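Local coordinates for protein peptide methionine sulfoxide reductase msrA/msrB (Neisseria meningitidis, PDB 3BQG) that reduces methionine S-sulfoxide, free or in proteins, back to methionine through a cysteine sulfenic acid intermediate, as the MsrA domain of PilB, at residues E17-R22 with L72-R77; D24-A29 with V57-D62; F76-P81 with I158-E163. The protein carries 1 engineered substitution. All blocks are in the same frame, centred on the assembly; numbering follows the deposited sequence.

Interaction 1 (E17-R22 with L72-R77); sequences EAYFQR and LQYFFR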
loop_
_atom_site.group_PDB
_atom_site.type_symbol
_atom_site.label_atom_id
_atom_site.label_comp_id
_atom_site.label_asym_id
_atom_site.label_seq_id
_atom_site.Cartn_x
_atom_site.Cartn_y
_atom_site.Cartn_z
ATOM N N GLU A 17 -6.563 2.067 1.250
ATOM C CA GLU A 17 -6.943 1.749 2.622
ATOM C C GLU A 17 -8.354 1.175 2.642
ATOM O O GLU A 17 -8.602 0.123 3.233
ATOM C CB GLU A 17 -6.907 2.993 3.507
ATOM C CG GLU A 17 -7.530 2.742 4.881
ATOM C CD GLU A 17 -7.944 4.016 5.575
ATOM O OE1 GLU A 17 -8.671 4.820 4.954
ATOM O OE2 GLU A 17 -7.546 4.216 6.741
ATOM N N ALA A 18 -9.273 1.879 1.990
ATOM C CA ALA A 18 -10.666 1.448 1.927
ATOM C C ALA A 18 -10.738 0.030 1.380
ATOM O O ALA A 18 -11.546 -0.786 1.815
ATOM C CB ALA A 18 -11.455 2.394 1.031
ATOM N N TYR A 19 -9.879 -0.247 0.410
ATOM C CA TYR A 19 -9.807 -1.558 -0.218
ATOM C C TYR A 19 -9.398 -2.658 0.771
ATOM O O TYR A 19 -10.077 -3.676 0.883
ATOM C CB TYR A 19 -8.812 -1.491 -1.386
ATOM C CG TYR A 19 -8.484 -2.807 -2.047
ATOM C CD1 TYR A 19 -9.403 -3.451 -2.877
ATOM C CD2 TYR A 19 -7.233 -3.395 -1.867
ATOM C CE1 TYR A 19 -9.076 -4.651 -3.514
ATOM C CE2 TYR A 19 -6.901 -4.586 -2.496
ATOM C CZ TYR A 19 -7.822 -5.209 -3.318
ATOM O OH TYR A 19 -7.474 -6.383 -3.948
ATOM N N PHE A 20 -8.297 -2.461 1.493
ATOM C CA PHE A 20 -7.842 -3.486 2.430
ATOM C C PHE A 20 -8.747 -3.713 3.643
ATOM O O PHE A 20 -8.768 -4.807 4.203
ATOM C CB PHE A 20 -6.399 -3.198 2.873
ATOM C CG PHE A 20 -5.370 -3.816 1.967
ATOM C CD1 PHE A 20 -4.986 -5.143 2.135
ATOM C CD2 PHE A 20 -4.857 -3.102 0.890
ATOM C CE1 PHE A 20 -4.112 -5.760 1.235
ATOM C CE2 PHE A 20 -3.984 -3.706 -0.021
ATOM C CZ PHE A 20 -3.607 -5.041 0.154
ATOM N N GLN A 21 -9.507 -2.696 4.036
ATOM C CA GLN A 21 -10.415 -2.829 5.174
ATOM C C GLN A 21 -11.555 -3.807 4.890
ATOM O O GLN A 21 -12.070 -4.447 5.807
ATOM C CB GLN A 21 -10.997 -1.462 5.555
ATOM C CG GLN A 21 -10.045 -0.580 6.347
ATOM C CD GLN A 21 -9.916 -1.013 7.800
ATOM O OE1 GLN A 21 -9.790 -2.200 8.099
ATOM N NE2 GLN A 21 -9.938 -0.048 8.708
ATOM N N ARG A 22 -11.947 -3.927 3.623
ATOM C CA ARG A 22 -13.033 -4.832 3.242
ATOM C C ARG A 22 -12.643 -6.306 3.222
ATOM O O ARG A 22 -13.503 -7.175 3.102
ATOM C CB ARG A 22 -13.584 -4.462 1.857
ATOM C CG ARG A 22 -14.417 -3.193 1.819
ATOM C CD ARG A 22 -14.997 -2.937 0.427
ATOM N NE ARG A 22 -15.854 -4.029 -0.034
ATOM C CZ ARG A 22 -17.076 -3.859 -0.530
ATOM N NH1 ARG A 22 -17.786 -4.907 -0.928
ATOM N NH2 ARG A 22 -17.594 -2.642 -0.621
ATOM N N LEU A 72 -0.143 -9.780 -0.783
ATOM C CA LEU A 72 0.473 -9.253 -1.993
ATOM C C LEU A 72 -0.411 -9.457 -3.226
ATOM O O LEU A 72 -0.451 -8.598 -4.112
ATOM C CB LEU A 72 1.853 -9.881 -2.210
ATOM C CG LEU A 72 2.892 -9.516 -1.139
ATOM C CD1 LEU A 72 4.240 -10.136 -1.488
ATOM C CD2 LEU A 72 3.024 -7.997 -1.043
ATOM N N GLN A 73 -1.120 -10.581 -3.293
ATOM C CA GLN A 73 -1.998 -10.819 -4.433
ATOM C C GLN A 73 -3.118 -9.776 -4.455
ATOM O O GLN A 73 -3.460 -9.253 -5.515
ATOM C CB GLN A 73 -2.579 -12.235 -4.385
ATOM C CG GLN A 73 -1.519 -13.324 -4.500
ATOM C CD GLN A 73 -0.674 -13.189 -5.761
ATOM O OE1 GLN A 73 0.553 -13.093 -5.696
ATOM N NE2 GLN A 73 -1.329 -13.185 -6.912
ATOM N N TYR A 74 -3.681 -9.468 -3.290
ATOM C CA TYR A 74 -4.735 -8.456 -3.202
ATOM C C TYR A 74 -4.168 -7.108 -3.655
ATOM O O TYR A 74 -4.851 -6.317 -4.306
ATOM C CB TYR A 74 -5.242 -8.332 -1.759
ATOM C CG TYR A 74 -6.255 -9.388 -1.358
ATOM C CD1 TYR A 74 -7.520 -9.427 -1.949
ATOM C CD2 TYR A 74 -5.962 -10.322 -0.365
ATOM C CE1 TYR A 74 -8.474 -10.365 -1.558
ATOM C CE2 TYR A 74 -6.911 -11.268 0.039
ATOM C CZ TYR A 74 -8.163 -11.278 -0.562
ATOM O OH TYR A 74 -9.118 -12.184 -0.158
ATOM N N PHE A 75 -2.912 -6.864 -3.297
ATOM C CA PHE A 75 -2.217 -5.629 -3.659
ATOM C C PHE A 75 -2.131 -5.521 -5.178
ATOM O O PHE A 75 -2.571 -4.530 -5.765
ATOM C CB PHE A 75 -0.805 -5.649 -3.060
ATOM C CG PHE A 75 0.018 -4.430 -3.370
ATOM C CD1 PHE A 75 -0.351 -3.178 -2.887
ATOM C CD2 PHE A 75 1.199 -4.547 -4.097
ATOM C CE1 PHE A 75 0.446 -2.059 -3.124
ATOM C CE2 PHE A 75 2.008 -3.429 -4.342
ATOM C CZ PHE A 75 1.630 -2.185 -3.849
ATOM N N PHE A 76 -1.572 -6.556 -5.806
ATOM C CA PHE A 76 -1.398 -6.595 -7.259
ATOM C C PHE A 76 -2.693 -6.525 -8.057
ATOM O O PHE A 76 -2.681 -6.153 -9.228
ATOM C CB PHE A 76 -0.641 -7.862 -7.683
ATOM C CG PHE A 76 0.767 -7.942 -7.164
ATOM C CD1 PHE A 76 1.618 -6.842 -7.239
ATOM C CD2 PHE A 76 1.245 -9.120 -6.604
ATOM C CE1 PHE A 76 2.931 -6.916 -6.762
ATOM C CE2 PHE A 76 2.552 -9.207 -6.127
ATOM C CZ PHE A 76 3.395 -8.102 -6.203
ATOM N N ARG A 77 -3.803 -6.905 -7.435
ATOM C CA ARG A 77 -5.091 -6.882 -8.111
ATOM C C ARG A 77 -5.545 -5.470 -8.470
ATOM O O ARG A 77 -6.199 -5.264 -9.491
ATOM C CB ARG A 77 -6.157 -7.548 -7.231
ATOM C CG ARG A 77 -7.562 -7.503 -7.810
ATOM C CD ARG A 77 -8.566 -8.202 -6.896
ATOM N NE ARG A 77 -8.254 -9.617 -6.706
ATOM C CZ ARG A 77 -8.907 -10.417 -5.868
ATOM N NH1 ARG A 77 -9.908 -9.939 -5.147
ATOM N NH2 ARG A 77 -8.556 -11.692 -5.744
#
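Helix segments 17-21 and 72-77, whose aromatic side chains Tyr19, Phe20, Tyr74 and Phe75 meet between them, run at 137° to each other with their axes 11.2 Å apart at closest approach, and Phe20 and Tyr74 are the residues whose CA atoms come nearest. At that separation the helices are bridged by long side chains. Tyr19 carries the polar part of the contact: its first torsion (chi1 173°) swings the ring away from the backbone N and out toward helix 68-78, and its hydroxyl OH donates a hydrogen bond of 2.6 Å to the carbonyl O of Tyr74. The donor is tilted 25° from the carbonyl plane and comes to the oxygen from the side. This carbonyl also receives a weak helical bond from Arg77 N. The same hydroxyl lies at the edge of the Tyr74 ring, 3.6 Å from CD1, and the aliphatic part of Arg77 packs on it, its CD 3.6 Å from Tyr19 OH. Phe20 packs through the end of its ring: CE1 meets Tyr74 CB at 4.1 Å, and CZ lies by the backbone N of Phe75 and 4.3 Å from Phe75 CB. The guanidinium of Arg77 is engaged beyond this pair of helices, by the carbonyls of Lys160 and Glu163. Leu8 of strand 3-10 touches both Phe20 and Phe75, so the two helices pack side by side on one face of the central sheet, while Ile158 and Ala161 of the C-terminal loop lie against Tyr19.

Interaction 2 (D24-A29 with V57-D62); sequences DGVVDA and VKVTYD
A classic beta bulge interrupts the antiparallel pairing of strands 26-34 and 54-62 in the mixed central sheet: Val27 and Asp28 both stand opposite Thr60. Thr60 O receives Val27 N at 2.9 Å and, more weakly, Asp28 N at 3.3 Å. The return bond, from Thr60 N to Asp28 O, is nearly straight (172° at the hydrogen). Val26 with Tyr61 and Ala29 with Val59 form non-hydrogen-bonded pairs to either side of the bulge, and the register changes by one residue between Val26 and Asp28. Where strand 26-34 begins, Gly25 O accepts a short bond of 2.6 Å from Asp62 N. Gly25 has a positive phi of 121°, a conformation in which a CB would press on the preceding carbonyl oxygen.

The side chains of Val26, Ala29 and Val59 share the face covered by helix 14-21. Here Val26 CG1 meets Val59 CG1 at 4.0 Å, the two side chains crossing at about a right angle, and Ala29 CB touches Val57 CG1 at the same distance. Thr60 and Asp28 lie on the other face. The extra residue of the bulge brings Val27 over Thr60, and the chi1 of -61° directs Val27 CG2 between its own backbone N and carbonyl carbon, onto Thr60 CG2 at 3.4 Å, tighter than an ordinary methyl contact. Thr60 OG1 turns instead to Thr5 of strand 3-10.

The chemistry is therefore divided: main-chain bonds fix the register, with one carbonyl serving two N-H groups at the bulge, while small aliphatic side chains fill the helix-covered face. Asp28 OD1 and Lys58 NZ are 4.6 Å apart, not in contact, so any attraction between them is probably a modest electrostatic one.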
loop_
_atom_site.group_PDB
_atom_site.type_symbol
_atom_site.label_atom_id
_atom_site.label_comp_id
_atom_site.label_asym_id
_atom_site.label_seq_id
_atom_site.Cartn_x
_atom_site.Cartn_y
_atom_site.Cartn_z
ATOM N N ASP A 24 -11.532 -9.855 4.686
ATOM C CA ASP A 24 -11.594 -10.673 5.900
ATOM C C ASP A 24 -10.184 -11.184 6.207
ATOM O O ASP A 24 -9.564 -11.858 5.383
ATOM C CB ASP A 24 -12.558 -11.852 5.688
ATOM C CG ASP A 24 -12.651 -12.767 6.898
ATOM O OD1 ASP A 24 -12.859 -12.265 8.022
ATOM O OD2 ASP A 24 -12.525 -13.998 6.720
ATOM N N GLY A 25 -9.682 -10.855 7.391
ATOM C CA GLY A 25 -8.338 -11.268 7.761
ATOM C C GLY A 25 -7.506 -10.033 8.052
ATOM O O GLY A 25 -6.478 -10.092 8.727
ATOM N N VAL A 26 -7.949 -8.902 7.517
ATOM C CA VAL A 26 -7.267 -7.636 7.744
ATOM C C VAL A 26 -7.942 -7.012 8.948
ATOM O O VAL A 26 -9.122 -6.652 8.895
ATOM C CB VAL A 26 -7.399 -6.698 6.534
ATOM C CG1 VAL A 26 -6.827 -5.327 6.868
ATOM C CG2 VAL A 26 -6.661 -7.298 5.343
ATOM N N VAL A 27 -7.194 -6.886 10.037
ATOM C CA VAL A 27 -7.747 -6.336 11.266
ATOM C C VAL A 27 -7.559 -4.830 11.420
ATOM O O VAL A 27 -8.204 -4.210 12.258
ATOM C CB VAL A 27 -7.169 -7.080 12.488
ATOM C CG1 VAL A 27 -7.561 -8.549 12.411
ATOM C CG2 VAL A 27 -5.657 -6.957 12.520
ATOM N N ASP A 28 -6.689 -4.241 10.605
ATOM C CA ASP A 28 -6.461 -2.800 10.654
ATOM C C ASP A 28 -5.707 -2.337 9.408
ATOM O O ASP A 28 -4.925 -3.087 8.827
ATOM C CB ASP A 28 -5.656 -2.431 11.906
ATOM C CG ASP A 28 -5.770 -0.953 12.272
ATOM O OD1 ASP A 28 -4.981 -0.495 13.124
ATOM O OD2 ASP A 28 -6.648 -0.250 11.726
ATOM N N ALA A 29 -5.963 -1.099 9.000
ATOM C CA ALA A 29 -5.304 -0.497 7.846
ATOM C C ALA A 29 -5.180 0.986 8.157
ATOM O O ALA A 29 -6.181 1.705 8.212
ATOM C CB ALA A 29 -6.126 -0.715 6.575
ATOM N N VAL A 57 -0.006 2.477 3.228
ATOM C CA VAL A 57 -1.027 1.937 4.108
ATOM C C VAL A 57 -0.390 0.815 4.914
ATOM O O VAL A 57 0.099 -0.163 4.347
ATOM C CB VAL A 57 -2.228 1.368 3.318
ATOM C CG1 VAL A 57 -3.219 0.727 4.273
ATOM C CG2 VAL A 57 -2.914 2.478 2.529
ATOM N N LYS A 58 -0.365 0.979 6.236
ATOM C CA LYS A 58 0.191 -0.032 7.128
ATOM C C LYS A 58 -0.925 -1.053 7.338
ATOM O O LYS A 58 -1.933 -0.753 7.976
ATOM C CB LYS A 58 0.590 0.605 8.466
ATOM C CG LYS A 58 1.092 -0.377 9.524
ATOM C CD LYS A 58 1.524 0.346 10.803
ATOM C CE LYS A 58 0.344 0.924 11.578
ATOM N NZ LYS A 58 -0.453 -0.117 12.316
ATOM N N VAL A 59 -0.743 -2.253 6.797
ATOM C CA VAL A 59 -1.751 -3.300 6.900
ATOM C C VAL A 59 -1.425 -4.349 7.952
ATOM O O VAL A 59 -0.370 -4.974 7.910
ATOM C CB VAL A 59 -1.935 -4.025 5.544
ATOM C CG1 VAL A 59 -3.011 -5.106 5.663
ATOM C CG2 VAL A 59 -2.304 -3.013 4.462
ATOM N N THR A 60 -2.344 -4.530 8.896
ATOM C CA THR A 60 -2.190 -5.522 9.952
ATOM C C THR A 60 -3.191 -6.624 9.638
ATOM O O THR A 60 -4.385 -6.366 9.499
ATOM C CB THR A 60 -2.501 -4.927 11.343
ATOM O OG1 THR A 60 -1.579 -3.865 11.622
ATOM C CG2 THR A 60 -2.382 -5.997 12.426
ATOM N N TYR A 61 -2.703 -7.851 9.515
ATOM C CA TYR A 61 -3.580 -8.964 9.187
ATOM C C TYR A 61 -3.455 -10.140 10.143
ATOM O O TYR A 61 -2.481 -10.261 10.887
ATOM C CB TYR A 61 -3.313 -9.424 7.745
ATOM C CG TYR A 61 -1.873 -9.813 7.468
ATOM C CD1 TYR A 61 -1.477 -11.156 7.454
ATOM C CD2 TYR A 61 -0.905 -8.838 7.227
ATOM C CE1 TYR A 61 -0.149 -11.515 7.205
ATOM C CE2 TYR A 61 0.422 -9.184 6.978
ATOM C CZ TYR A 61 0.796 -10.524 6.968
ATOM O OH TYR A 61 2.112 -10.859 6.720
ATOM N N ASP A 62 -4.470 -10.997 10.123
ATOM C CA ASP A 62 -4.508 -12.186 10.965
ATOM C C ASP A 62 -3.619 -13.228 10.300
ATOM O O ASP A 62 -3.982 -13.800 9.273
ATOM C CB ASP A 62 -5.943 -12.714 11.062
ATOM C CG ASP A 62 -6.081 -13.856 12.053
ATOM O OD1 ASP A 62 -5.192 -14.738 12.075
ATOM O OD2 ASP A 62 -7.088 -13.875 12.800
#

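Interaction 3 (F76-P81 with I158-E163); sequences FRVVDP and IRKADE
The guanidinium of Arg77, near the C-terminal end of helix 68-78, turns its edge to the 3-10 turn at 158-161 and one face to the side chain of Glu163, in a surface contact that ties the C-terminal tail to the alpha/beta core. Its NH1 donates to two main-chain carbonyls, Lys160 O and Glu163 O, both lying close to the guanidinium plane. The two bonds meet their acceptors differently: Lys160 O is approached almost head-on, at a C=O...donor angle of 168°, whereas NH1 stands above the carbonyl plane of Glu163. A single bend at chi3 (-61°) in an otherwise extended chain places NH1 between the two oxygens. The Glu163 carboxylate, turned only 20° from the guanidinium plane, hangs over its rim; OE1 is 4.3 Å from Arg77 NE, too far for a salt bridge, and the attraction is probably one of charge alone. Beside this polar grip, Val78 CG1 touches Lys160 CB at 4.3 Å. Tyr19 of helix 14-21 also touches Val78. Both carbonyl oxygens, Lys160 O and Glu163 O, lie 2.8 Å from Arg77 NH1, and Glu163 CB rests 3.2 Å from that same nitrogen.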
loop_
_atom_site.group_PDB
_atom_site.type_symbol
_atom_site.label_atom_id
_atom_site.label_comp_id
_atom_site.label_asym_id
_atom_site.label_seq_id
_atom_site.Cartn_x
_atom_site.Cartn_y
_atom_site.Cartn_z
ATOM N N PHE A 76 -1.572 -6.556 -5.806
ATOM C CA PHE A 76 -1.398 -6.595 -7.259
ATOM C C PHE A 76 -2.693 -6.525 -8.057
ATOM O O PHE A 76 -2.681 -6.153 -9.228
ATOM C CB PHE A 76 -0.641 -7.862 -7.683
ATOM C CG PHE A 76 0.767 -7.942 -7.164
ATOM C CD1 PHE A 76 1.618 -6.842 -7.239
ATOM C CD2 PHE A 76 1.245 -9.120 -6.604
ATOM C CE1 PHE A 76 2.931 -6.916 -6.762
ATOM C CE2 PHE A 76 2.552 -9.207 -6.127
ATOM C CZ PHE A 76 3.395 -8.102 -6.203
ATOM N N ARG A 77 -3.803 -6.905 -7.435
ATOM C CA ARG A 77 -5.091 -6.882 -8.111
ATOM C C ARG A 77 -5.545 -5.470 -8.470
ATOM O O ARG A 77 -6.199 -5.264 -9.491
ATOM C CB ARG A 77 -6.157 -7.548 -7.231
ATOM C CG ARG A 77 -7.562 -7.503 -7.810
ATOM C CD ARG A 77 -8.566 -8.202 -6.896
ATOM N NE ARG A 77 -8.254 -9.617 -6.706
ATOM C CZ ARG A 77 -8.907 -10.417 -5.868
ATOM N NH1 ARG A 77 -9.908 -9.939 -5.147
ATOM N NH2 ARG A 77 -8.556 -11.692 -5.744
ATOM N N VAL A 78 -5.177 -4.494 -7.647
ATOM C CA VAL A 78 -5.617 -3.125 -7.880
ATOM C C VAL A 78 -4.544 -2.061 -8.119
ATOM O O VAL A 78 -4.867 -0.918 -8.449
ATOM C CB VAL A 78 -6.521 -2.668 -6.713
ATOM C CG1 VAL A 78 -7.733 -3.604 -6.605
ATOM C CG2 VAL A 78 -5.739 -2.673 -5.414
ATOM N N VAL A 79 -3.277 -2.425 -7.953
ATOM C CA VAL A 79 -2.182 -1.485 -8.165
ATOM C C VAL A 79 -1.458 -1.782 -9.482
ATOM O O VAL A 79 -1.199 -2.943 -9.802
ATOM C CB VAL A 79 -1.168 -1.551 -6.988
ATOM C CG1 VAL A 79 0.025 -0.648 -7.258
ATOM C CG2 VAL A 79 -1.862 -1.142 -5.685
ATOM N N ASP A 80 -1.158 -0.739 -10.251
ATOM C CA ASP A 80 -0.430 -0.900 -11.517
ATOM C C ASP A 80 1.053 -0.934 -11.137
ATOM O O ASP A 80 1.628 0.088 -10.751
ATOM C CB ASP A 80 -0.692 0.275 -12.458
ATOM C CG ASP A 80 -0.122 0.039 -13.845
ATOM O OD1 ASP A 80 0.933 -0.622 -13.946
ATOM O OD2 ASP A 80 -0.719 0.513 -14.832
ATOM N N PRO A 81 1.686 -2.109 -11.252
ATOM C CA PRO A 81 3.094 -2.312 -10.910
ATOM C C PRO A 81 4.109 -1.903 -11.968
ATOM O O PRO A 81 5.301 -2.119 -11.786
ATOM C CB PRO A 81 3.144 -3.808 -10.634
ATOM C CG PRO A 81 2.290 -4.324 -11.757
ATOM C CD PRO A 81 1.104 -3.359 -11.788
ATOM N N ILE A 158 -12.913 -0.363 -4.985
ATOM C CA ILE A 158 -12.880 -1.082 -3.722
ATOM C C ILE A 158 -13.691 -2.378 -3.721
ATOM O O ILE A 158 -13.417 -3.286 -2.934
ATOM C CB ILE A 158 -13.345 -0.151 -2.575
ATOM C CG1 ILE A 158 -12.474 1.108 -2.565
ATOM C CG2 ILE A 158 -13.219 -0.852 -1.236
ATOM C CD1 ILE A 158 -10.991 0.819 -2.538
ATOM N N ARG A 159 -14.680 -2.467 -4.606
ATOM C CA ARG A 159 -15.526 -3.656 -4.694
ATOM C C ARG A 159 -14.686 -4.904 -4.966
ATOM O O ARG A 159 -14.968 -5.986 -4.449
ATOM C CB ARG A 159 -16.534 -3.513 -5.834
ATOM C CG ARG A 159 -17.362 -2.241 -5.837
ATOM C CD ARG A 159 -18.175 -2.178 -7.132
ATOM N NE ARG A 159 -19.102 -1.049 -7.273
ATOM C CZ ARG A 159 -19.418 -0.168 -6.324
ATOM N NH1 ARG A 159 -20.286 0.802 -6.595
ATOM N NH2 ARG A 159 -18.873 -0.233 -5.115
ATOM N N LYS A 160 -13.660 -4.740 -5.797
ATOM C CA LYS A 160 -12.774 -5.834 -6.179
ATOM C C LYS A 160 -12.147 -6.585 -5.009
ATOM O O LYS A 160 -11.573 -7.656 -5.193
ATOM C CB LYS A 160 -11.674 -5.308 -7.097
ATOM C CG LYS A 160 -12.199 -4.735 -8.402
ATOM C CD LYS A 160 -11.064 -4.424 -9.367
ATOM C CE LYS A 160 -11.598 -3.915 -10.703
ATOM N NZ LYS A 160 -10.511 -3.647 -11.689
ATOM N N ALA A 161 -12.250 -6.031 -3.808
ATOM C CA ALA A 161 -11.684 -6.692 -2.636
ATOM C C ALA A 161 -12.498 -7.934 -2.286
ATOM O O ALA A 161 -11.995 -8.856 -1.642
ATOM C CB ALA A 161 -11.658 -5.731 -1.449
ATOM N N ASP A 162 -13.753 -7.952 -2.730
ATOM C CA ASP A 162 -14.663 -9.061 -2.455
ATOM C C ASP A 162 -14.346 -10.331 -3.231
ATOM O O ASP A 162 -14.727 -11.426 -2.817
ATOM C CB ASP A 162 -16.103 -8.638 -2.743
ATOM C CG ASP A 162 -16.472 -7.337 -2.059
ATOM O OD1 ASP A 162 -16.182 -7.190 -0.851
ATOM O OD2 ASP A 162 -17.058 -6.462 -2.728
ATOM N N GLU A 163 -13.667 -10.193 -4.362
ATOM C CA GLU A 163 -13.313 -11.362 -5.151
ATOM C C GLU A 163 -12.407 -12.265 -4.326
ATOM O O GLU A 163 -11.444 -11.803 -3.710
ATOM C CB GLU A 163 -12.603 -10.945 -6.439
ATOM C CG GLU A 163 -13.535 -10.422 -7.518
ATOM C CD GLU A 163 -12.787 -9.834 -8.699
ATOM O OE1 GLU A 163 -11.747 -10.407 -9.092
ATOM O OE2 GLU A 163 -13.246 -8.805 -9.239
#

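Overall arrangement
Interactions 1 and 3 share the C-terminal turns of helix 68-78, and their centres are about 6 Å apart. Interaction 1 is the buried, largely aromatic one; interaction 3, at the surface, depends on a charged side chain holding main-chain carbonyls. Arg77 takes part in both, and a salt bridge from Arg22, just after helix 14-21, to Asp162 joins the same C-terminal segment to interaction 1. Interaction 2, partly buried, is instead built from strand-to-strand backbone bonds. It touches interaction 1 where Glu17, Phe20 and Gln21 pack on strands 26-34 and 54-62, but stays about 6 Å at the nearest atoms from interaction 3.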